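Local coordinates for argonaute protein (Marinitoga piezophila, PDB 5I4A) that cleaves single-stranded DNA as an RNA-guided endonuclease, using short guide RNAs with a 5'-hydroxyl end to find complementary targets, at residues F104-K108 and Y171-G176; K442-I448 and P511-L517. One frame throughout, in Å; residues are numbered along the deposited sequence.

Contact 1 (F104-K108 and Y171-G176); sequences FYFKK and YNIKSG. With nucleotides of chain B.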
loop_
_atom_site.group_PDB
_atom_site.type_symbol
_atom_site.label_atom_id
_atom_site.label_comp_id
_atom_site.label_asym_id
_atom_site.label_seq_id
_atom_site.Cartn_x
_atom_site.Cartn_y
_atom_site.Cartn_z
ATOM N N PHE A 104 8.428 5.854 26.422
ATOM C CA PHE A 104 7.590 5.748 25.239
ATOM C C PHE A 104 7.054 4.328 25.115
ATOM O O PHE A 104 7.715 3.358 25.492
ATOM C CB PHE A 104 8.377 6.107 23.978
ATOM C CG PHE A 104 8.581 7.582 23.779
ATOM C CD1 PHE A 104 9.383 8.310 24.642
ATOM C CD2 PHE A 104 7.988 8.236 22.710
ATOM C CE1 PHE A 104 9.577 9.668 24.455
ATOM C CE2 PHE A 104 8.179 9.594 22.516
ATOM C CZ PHE A 104 8.974 10.311 23.390
ATOM N N TYR A 105 5.838 4.211 24.589
ATOM C CA TYR A 105 5.312 2.909 24.214
ATOM C C TYR A 105 5.798 2.551 22.819
ATOM O O TYR A 105 5.892 3.412 21.940
ATOM C CB TYR A 105 3.783 2.901 24.249
ATOM C CG TYR A 105 3.189 2.907 25.637
ATOM C CD1 TYR A 105 3.971 2.631 26.751
ATOM C CD2 TYR A 105 1.841 3.184 25.833
ATOM C CE1 TYR A 105 3.429 2.642 28.024
ATOM C CE2 TYR A 105 1.290 3.191 27.099
ATOM C CZ TYR A 105 2.087 2.922 28.192
ATOM O OH TYR A 105 1.534 2.926 29.452
ATOM N N PHE A 106 6.119 1.279 22.621
ATOM C CA PHE A 106 6.481 0.775 21.306
ATOM C C PHE A 106 5.259 0.163 20.637
ATOM O O PHE A 106 4.472 -0.541 21.275
ATOM C CB PHE A 106 7.603 -0.261 21.391
ATOM C CG PHE A 106 7.838 -1.000 20.102
ATOM C CD1 PHE A 106 8.561 -0.416 19.076
ATOM C CD2 PHE A 106 7.326 -2.275 19.914
ATOM C CE1 PHE A 106 8.773 -1.091 17.886
ATOM C CE2 PHE A 106 7.533 -2.956 18.726
ATOM C CZ PHE A 106 8.259 -2.363 17.711
ATOM N N LYS A 107 5.107 0.445 19.348
ATOM C CA LYS A 107 4.053 -0.129 18.527
ATOM C C LYS A 107 4.680 -0.632 17.236
ATOM O O LYS A 107 5.633 -0.032 16.729
ATOM C CB LYS A 107 2.952 0.904 18.241
ATOM C CG LYS A 107 1.715 0.355 17.544
ATOM C CD LYS A 107 0.545 1.319 17.691
ATOM C CE LYS A 107 -0.632 0.928 16.814
ATOM N NZ LYS A 107 -0.659 1.701 15.538
ATOM N N LYS A 108 4.145 -1.740 16.719
ATOM C CA LYS A 108 4.727 -2.405 15.559
ATOM C C LYS A 108 4.930 -1.420 14.412
ATOM O O LYS A 108 4.113 -0.522 14.190
ATOM C CB LYS A 108 3.827 -3.564 15.118
ATOM C CG LYS A 108 4.498 -4.580 14.203
ATOM C CD LYS A 108 3.577 -5.764 13.932
ATOM C CE LYS A 108 4.215 -6.771 12.989
ATOM N NZ LYS A 108 3.330 -7.946 12.757
ATOM N N TYR A 171 -4.709 -2.370 21.473
ATOM C CA TYR A 171 -3.263 -2.217 21.420
ATOM C C TYR A 171 -2.662 -2.688 22.737
ATOM O O TYR A 171 -3.072 -2.232 23.809
ATOM C CB TYR A 171 -2.873 -0.763 21.145
ATOM C CG TYR A 171 -1.443 -0.440 21.518
ATOM C CD1 TYR A 171 -0.381 -1.048 20.864
ATOM C CD2 TYR A 171 -1.158 0.476 22.522
ATOM C CE1 TYR A 171 0.925 -0.755 21.202
ATOM C CE2 TYR A 171 0.147 0.775 22.866
ATOM C CZ TYR A 171 1.185 0.155 22.203
ATOM O OH TYR A 171 2.485 0.448 22.542
ATOM N N ASN A 172 -1.700 -3.605 22.655
ATOM C CA ASN A 172 -1.042 -4.141 23.839
ATOM C C ASN A 172 0.143 -3.255 24.200
ATOM O O ASN A 172 1.030 -3.024 23.371
ATOM C CB ASN A 172 -0.584 -5.579 23.610
ATOM C CG ASN A 172 0.002 -6.207 24.860
ATOM O OD1 ASN A 172 1.163 -5.977 25.200
ATOM N ND2 ASN A 172 -0.802 -7.005 25.555
ATOM N N ILE A 173 0.161 -2.773 25.445
ATOM C CA ILE A 173 1.213 -1.864 25.889
ATOM C C ILE A 173 2.573 -2.549 25.880
ATOM O O ILE A 173 3.592 -1.915 25.580
ATOM C CB ILE A 173 0.858 -1.292 27.278
ATOM C CG1 ILE A 173 1.935 -0.325 27.770
ATOM C CG2 ILE A 173 0.659 -2.401 28.288
ATOM C CD1 ILE A 173 2.977 -0.932 28.710
ATOM N N LYS A 174 2.618 -3.845 26.194
ATOM C CA LYS A 174 3.901 -4.530 26.332
ATOM C C LYS A 174 4.469 -4.950 24.980
ATOM O O LYS A 174 5.603 -4.597 24.640
ATOM C CB LYS A 174 3.756 -5.749 27.247
ATOM C CG LYS A 174 4.146 -5.505 28.701
ATOM C CD LYS A 174 3.128 -4.637 29.415
ATOM C CE LYS A 174 3.618 -4.220 30.790
ATOM N NZ LYS A 174 3.095 -2.878 31.171
ATOM N N SER A 175 3.699 -5.706 24.199
ATOM C CA SER A 175 4.226 -6.266 22.958
ATOM C C SER A 175 4.218 -5.263 21.813
ATOM O O SER A 175 5.033 -5.376 20.890
ATOM C CB SER A 175 3.421 -7.500 22.556
ATOM O OG SER A 175 2.085 -7.148 22.242
ATOM N N GLY A 176 3.311 -4.291 21.844
ATOM C CA GLY A 176 3.140 -3.394 20.725
ATOM C C GLY A 176 2.316 -3.952 19.586
ATOM O O GLY A 176 2.166 -3.273 18.563
ATOM P P U B 20 7.618 -11.023 24.993
ATOM O OP1 U B 20 7.200 -12.430 24.762
ATOM O OP2 U B 20 6.947 -9.931 24.238
ATOM O "O5'" U B 20 7.531 -10.686 26.550
ATOM C "C5'" U B 20 6.550 -11.283 27.389
ATOM C "C4'" U B 20 5.515 -10.278 27.838
ATOM O "O4'" U B 20 4.947 -9.632 26.674
ATOM C "C3'" U B 20 4.316 -10.852 28.588
ATOM O "O3'" U B 20 4.551 -10.976 29.984
ATOM C "C2'" U B 20 3.185 -9.875 28.267
ATOM O "O2'" U B 20 3.176 -8.786 29.180
ATOM C "C1'" U B 20 3.583 -9.350 26.885
ATOM N N1 U B 20 2.783 -9.904 25.763
ATOM C C2 U B 20 2.989 -11.193 25.287
ATOM O O2 U B 20 3.810 -11.973 25.733
ATOM N N3 U B 20 2.182 -11.556 24.235
ATOM C C4 U B 20 1.214 -10.796 23.617
ATOM O O4 U B 20 0.574 -11.279 22.682
ATOM C C5 U B 20 1.060 -9.483 24.160
ATOM C C6 U B 20 1.832 -9.099 25.183
ATOM P P C B 8 -2.729 0.747 9.552
ATOM O OP1 C B 8 -2.496 2.075 8.925
ATOM O OP2 C B 8 -3.029 -0.435 8.696
ATOM O "O5'" C B 8 -1.455 0.407 10.441
ATOM C "C5'" C B 8 -1.278 1.024 11.713
ATOM C "C4'" C B 8 -0.369 0.188 12.590
ATOM O "O4'" C B 8 -1.069 -0.992 13.055
ATOM C "C3'" C B 8 0.852 -0.367 11.889
ATOM O "O3'" C B 8 1.893 0.591 11.778
ATOM C "C2'" C B 8 1.207 -1.579 12.736
ATOM O "O2'" C B 8 1.900 -1.182 13.912
ATOM C "C1'" C B 8 -0.181 -2.086 13.132
HETATM O O HOH W 1 6.086 -0.471 25.196
#

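Contact 2 (K442-I448 and P511-L517); sequences KNLYIGI and PENVFIL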
loop_
_atom_site.group_PDB
_atom_site.type_symbol
_atom_site.label_atom_id
_atom_site.label_comp_id
_atom_site.label_asym_id
_atom_site.label_seq_id
_atom_site.Cartn_x
_atom_site.Cartn_y
_atom_site.Cartn_z
ATOM N N LYS A 442 9.077 0.148 -26.753
ATOM C CA LYS A 442 10.102 -0.890 -26.751
ATOM C C LYS A 442 10.337 -1.504 -25.377
ATOM O O LYS A 442 11.125 -2.451 -25.270
ATOM C CB LYS A 442 11.412 -0.319 -27.286
ATOM C CG LYS A 442 11.942 0.867 -26.495
ATOM C CD LYS A 442 13.149 1.480 -27.191
ATOM C CE LYS A 442 13.504 2.839 -26.610
ATOM N NZ LYS A 442 14.600 3.492 -27.377
ATOM N N ASN A 443 9.677 -1.008 -24.336
ATOM C CA ASN A 443 9.936 -1.436 -22.971
ATOM C C ASN A 443 8.791 -2.295 -22.445
ATOM O O ASN A 443 7.624 -2.093 -22.794
ATOM C CB ASN A 443 10.142 -0.225 -22.059
ATOM C CG ASN A 443 11.210 0.716 -22.581
ATOM O OD1 ASN A 443 12.275 0.283 -23.023
ATOM N ND2 ASN A 443 10.926 2.013 -22.541
ATOM N N LEU A 444 9.144 -3.259 -21.598
ATOM C CA LEU A 444 8.188 -4.159 -20.964
ATOM C C LEU A 444 8.175 -3.853 -19.472
ATOM O O LEU A 444 9.158 -4.115 -18.769
ATOM C CB LEU A 444 8.549 -5.618 -21.232
ATOM C CG LEU A 444 7.727 -6.682 -20.499
ATOM C CD1 LEU A 444 6.253 -6.526 -20.818
ATOM C CD2 LEU A 444 8.213 -8.079 -20.856
ATOM N N TYR A 445 7.065 -3.296 -18.996
ATOM C CA TYR A 445 6.928 -2.882 -17.606
ATOM C C TYR A 445 6.226 -3.985 -16.824
ATOM O O TYR A 445 5.078 -4.329 -17.122
ATOM C CB TYR A 445 6.162 -1.563 -17.515
ATOM C CG TYR A 445 6.802 -0.462 -18.335
ATOM C CD1 TYR A 445 7.958 0.169 -17.899
ATOM C CD2 TYR A 445 6.258 -0.064 -19.550
ATOM C CE1 TYR A 445 8.554 1.170 -18.645
ATOM C CE2 TYR A 445 6.849 0.938 -20.305
ATOM C CZ TYR A 445 7.994 1.550 -19.846
ATOM O OH TYR A 445 8.589 2.544 -20.588
ATOM N N ILE A 446 6.918 -4.531 -15.826
ATOM C CA ILE A 446 6.458 -5.682 -15.062
ATOM C C ILE A 446 6.451 -5.310 -13.586
ATOM O O ILE A 446 7.414 -4.716 -13.086
ATOM C CB ILE A 446 7.354 -6.910 -15.316
ATOM C CG1 ILE A 446 7.240 -7.363 -16.774
ATOM C CG2 ILE A 446 6.999 -8.048 -14.371
ATOM C CD1 ILE A 446 8.250 -8.423 -17.161
ATOM N N GLY A 447 5.368 -5.651 -12.897
ATOM C CA GLY A 447 5.259 -5.459 -11.456
ATOM C C GLY A 447 5.243 -6.805 -10.754
ATOM O O GLY A 447 4.663 -7.767 -11.261
ATOM N N ILE A 448 5.880 -6.865 -9.586
ATOM C CA ILE A 448 6.049 -8.110 -8.841
ATOM C C ILE A 448 5.550 -7.904 -7.418
ATOM O O ILE A 448 6.085 -7.063 -6.687
ATOM C CB ILE A 448 7.514 -8.579 -8.819
ATOM C CG1 ILE A 448 8.079 -8.667 -10.237
ATOM C CG2 ILE A 448 7.629 -9.920 -8.105
ATOM C CD1 ILE A 448 7.357 -9.650 -11.118
ATOM N N PRO A 511 11.143 -7.271 -26.178
ATOM C CA PRO A 511 11.316 -5.932 -25.612
ATOM C C PRO A 511 12.792 -5.596 -25.527
ATOM O O PRO A 511 13.611 -6.421 -25.119
ATOM C CB PRO A 511 10.683 -6.045 -24.222
ATOM C CG PRO A 511 10.775 -7.498 -23.887
ATOM C CD PRO A 511 10.620 -8.230 -25.190
ATOM N N GLU A 512 13.135 -4.378 -25.941
ATOM C CA GLU A 512 14.530 -3.970 -25.842
ATOM C C GLU A 512 14.940 -3.774 -24.390
ATOM O O GLU A 512 16.084 -4.060 -24.023
ATOM C CB GLU A 512 14.771 -2.697 -26.647
ATOM C CG GLU A 512 16.206 -2.562 -27.105
ATOM C CD GLU A 512 16.708 -3.830 -27.779
ATOM O OE1 GLU A 512 16.340 -4.070 -28.948
ATOM O OE2 GLU A 512 17.453 -4.598 -27.132
ATOM N N ASN A 513 14.018 -3.320 -23.546
ATOM C CA ASN A 513 14.278 -3.124 -22.130
ATOM C C ASN A 513 13.133 -3.710 -21.318
ATOM O O ASN A 513 11.984 -3.735 -21.766
ATOM C CB ASN A 513 14.460 -1.640 -21.800
ATOM C CG ASN A 513 15.405 -0.946 -22.763
ATOM O OD1 ASN A 513 16.623 -1.069 -22.649
ATOM N ND2 ASN A 513 14.844 -0.209 -23.716
ATOM N N VAL A 514 13.456 -4.184 -20.116
ATOM C CA VAL A 514 12.484 -4.814 -19.230
ATOM C C VAL A 514 12.606 -4.176 -17.852
ATOM O O VAL A 514 13.663 -4.260 -17.215
ATOM C CB VAL A 514 12.682 -6.337 -19.142
ATOM C CG1 VAL A 514 11.674 -6.947 -18.184
ATOM C CG2 VAL A 514 12.546 -6.972 -20.518
ATOM N N PHE A 515 11.529 -3.544 -17.396
ATOM C CA PHE A 515 11.477 -2.907 -16.087
ATOM C C PHE A 515 10.819 -3.868 -15.106
ATOM O O PHE A 515 9.654 -4.240 -15.285
ATOM C CB PHE A 515 10.697 -1.593 -16.147
ATOM C CG PHE A 515 11.371 -0.514 -16.951
ATOM C CD1 PHE A 515 11.522 -0.639 -18.322
ATOM C CD2 PHE A 515 11.830 0.640 -16.338
ATOM C CE1 PHE A 515 12.136 0.353 -19.062
ATOM C CE2 PHE A 515 12.442 1.637 -17.075
ATOM C CZ PHE A 515 12.595 1.492 -18.439
ATOM N N ILE A 516 11.559 -4.269 -14.078
ATOM C CA ILE A 516 11.050 -5.156 -13.039
ATOM C C ILE A 516 10.886 -4.313 -11.782
ATOM O O ILE A 516 11.869 -3.962 -11.118
ATOM C CB ILE A 516 11.967 -6.361 -12.795
ATOM C CG1 ILE A 516 12.065 -7.228 -14.051
ATOM C CG2 ILE A 516 11.457 -7.191 -11.627
ATOM C CD1 ILE A 516 13.219 -6.855 -14.963
ATOM N N LEU A 517 9.641 -3.981 -11.459
ATOM C CA LEU A 517 9.320 -3.188 -10.283
ATOM C C LEU A 517 8.822 -4.122 -9.187
ATOM O O LEU A 517 7.889 -4.902 -9.405
ATOM C CB LEU A 517 8.268 -2.130 -10.613
ATOM C CG LEU A 517 8.333 -1.531 -12.023
ATOM C CD1 LEU A 517 7.192 -0.551 -12.237
ATOM C CD2 LEU A 517 9.673 -0.861 -12.293
#

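Contact 1 (F104-K108 and Y171-G176)
Tyr171 and Tyr105 reach across with different first torsions. In Tyr171, CG stands anti to the backbone N (chi1 161°), which carries the phenol to the backbone of strand 105-107; in Tyr105, CG lies beside the N instead (chi1 -73°), and the ring swings against Ile173. The hydroxyl of Tyr171 donates to Phe106 O, OH to O 2.6 Å, from above the carbonyl plane rather than on a lone pair. That same OH also lies against Tyr105 CB, 3.3 Å away. Over one face of the Tyr105 ring, offset toward its rim, sits Ile173 CG1, 3.4 Å from the ring centroid in a CH-pi contact.

Lys108 N donates to Gly176 O at 3.1 Å. Gly176 CA comes within 3.2 Å of Phe106 O, and a side chain there would run into that oxygen; the positive phi (80°) also suits glycine. A water links the two backbones, accepting from Phe106 N and donating to Ile173 O at 2.9 Å. Within the turn, Asn172 OD1 accepts from Ser175 N in an Asx motif.

Both segments meet the guide RNA: the Asn172 amide and the Ser175 side chain touch the base of U20 of chain B, and Lys107 NZ lies by the ribose of C8 of chain B. No ladder of strand bonds joins linker L1 to the PAZ domain here. One phenol, one backbone N-H and one water do the polar work, and the CH-pi contact of Ile173 on Tyr105 adds an apolar link, which implies a junction held by a few specific groups.

Contact 2 (K442-I448 and P511-L517)
Asn443 and Asn513 run side by side, and ND2 of Asn513 donates to OD1 of Asn443 at 2.7 Å, nearly along the C=O axis. In Asn443, CG stands anti to the carbonyl carbon (chi1 -54°), which brings OD1 toward Asn513. Beside them Tyr445 CE1 lies over one face of the Phe515 ring, 3.5 Å from its CD1, with the planes turned 44° apart. Phe515 CE1 also meets Asn443 CB at 3.6 Å.

Asn443 is steadied in turn by its own ND2, which donates to Tyr445 OH and to Tyr593 OH, while Tyr445 OH is also bonded to Gln601. Replacing Asn443 by an alanine removes both polar ends, and Asn513 ND2 would probably be left without its acceptor and the Tyr445 hydroxyl without one partner.

The backbones form a parallel ladder, from Leu444 N with Asn513 O to Ile448 N with Leu517 O at 2.8 Å. The pair lies centrally in the RNase H-like PIWI sheet, flanked by strands 458-466 and 539-546; Asp449, directly after Ile448, and Asp519 are inferred active-site residues, probably manganese ligands. Helix 595-605 packs on the Tyr445-Phe515 face; helix 485-507 covers Pro511, Val514 and Ile446 on the other.

From the N-terminal domain the chain leaves helix 84-101 and enters strand 105-107, then runs through the long antiparallel strands of linker L1 into the PAZ domain, where contact 1 closes a loop of 62 residues. It goes on through linker L2 and the Mid domain before 442-448 opens contact 2. Strands 458-466 and 472-482 and helix 485-507 fill that second loop, also of 62 residues, and 511-517 closes it. The two loops follow in series, neither nesting nor crossing. Contact 1 ties L1 to PAZ in one lobe; contact 2 joins central strands of the PIWI domain in the other, their centres about 41 Å apart.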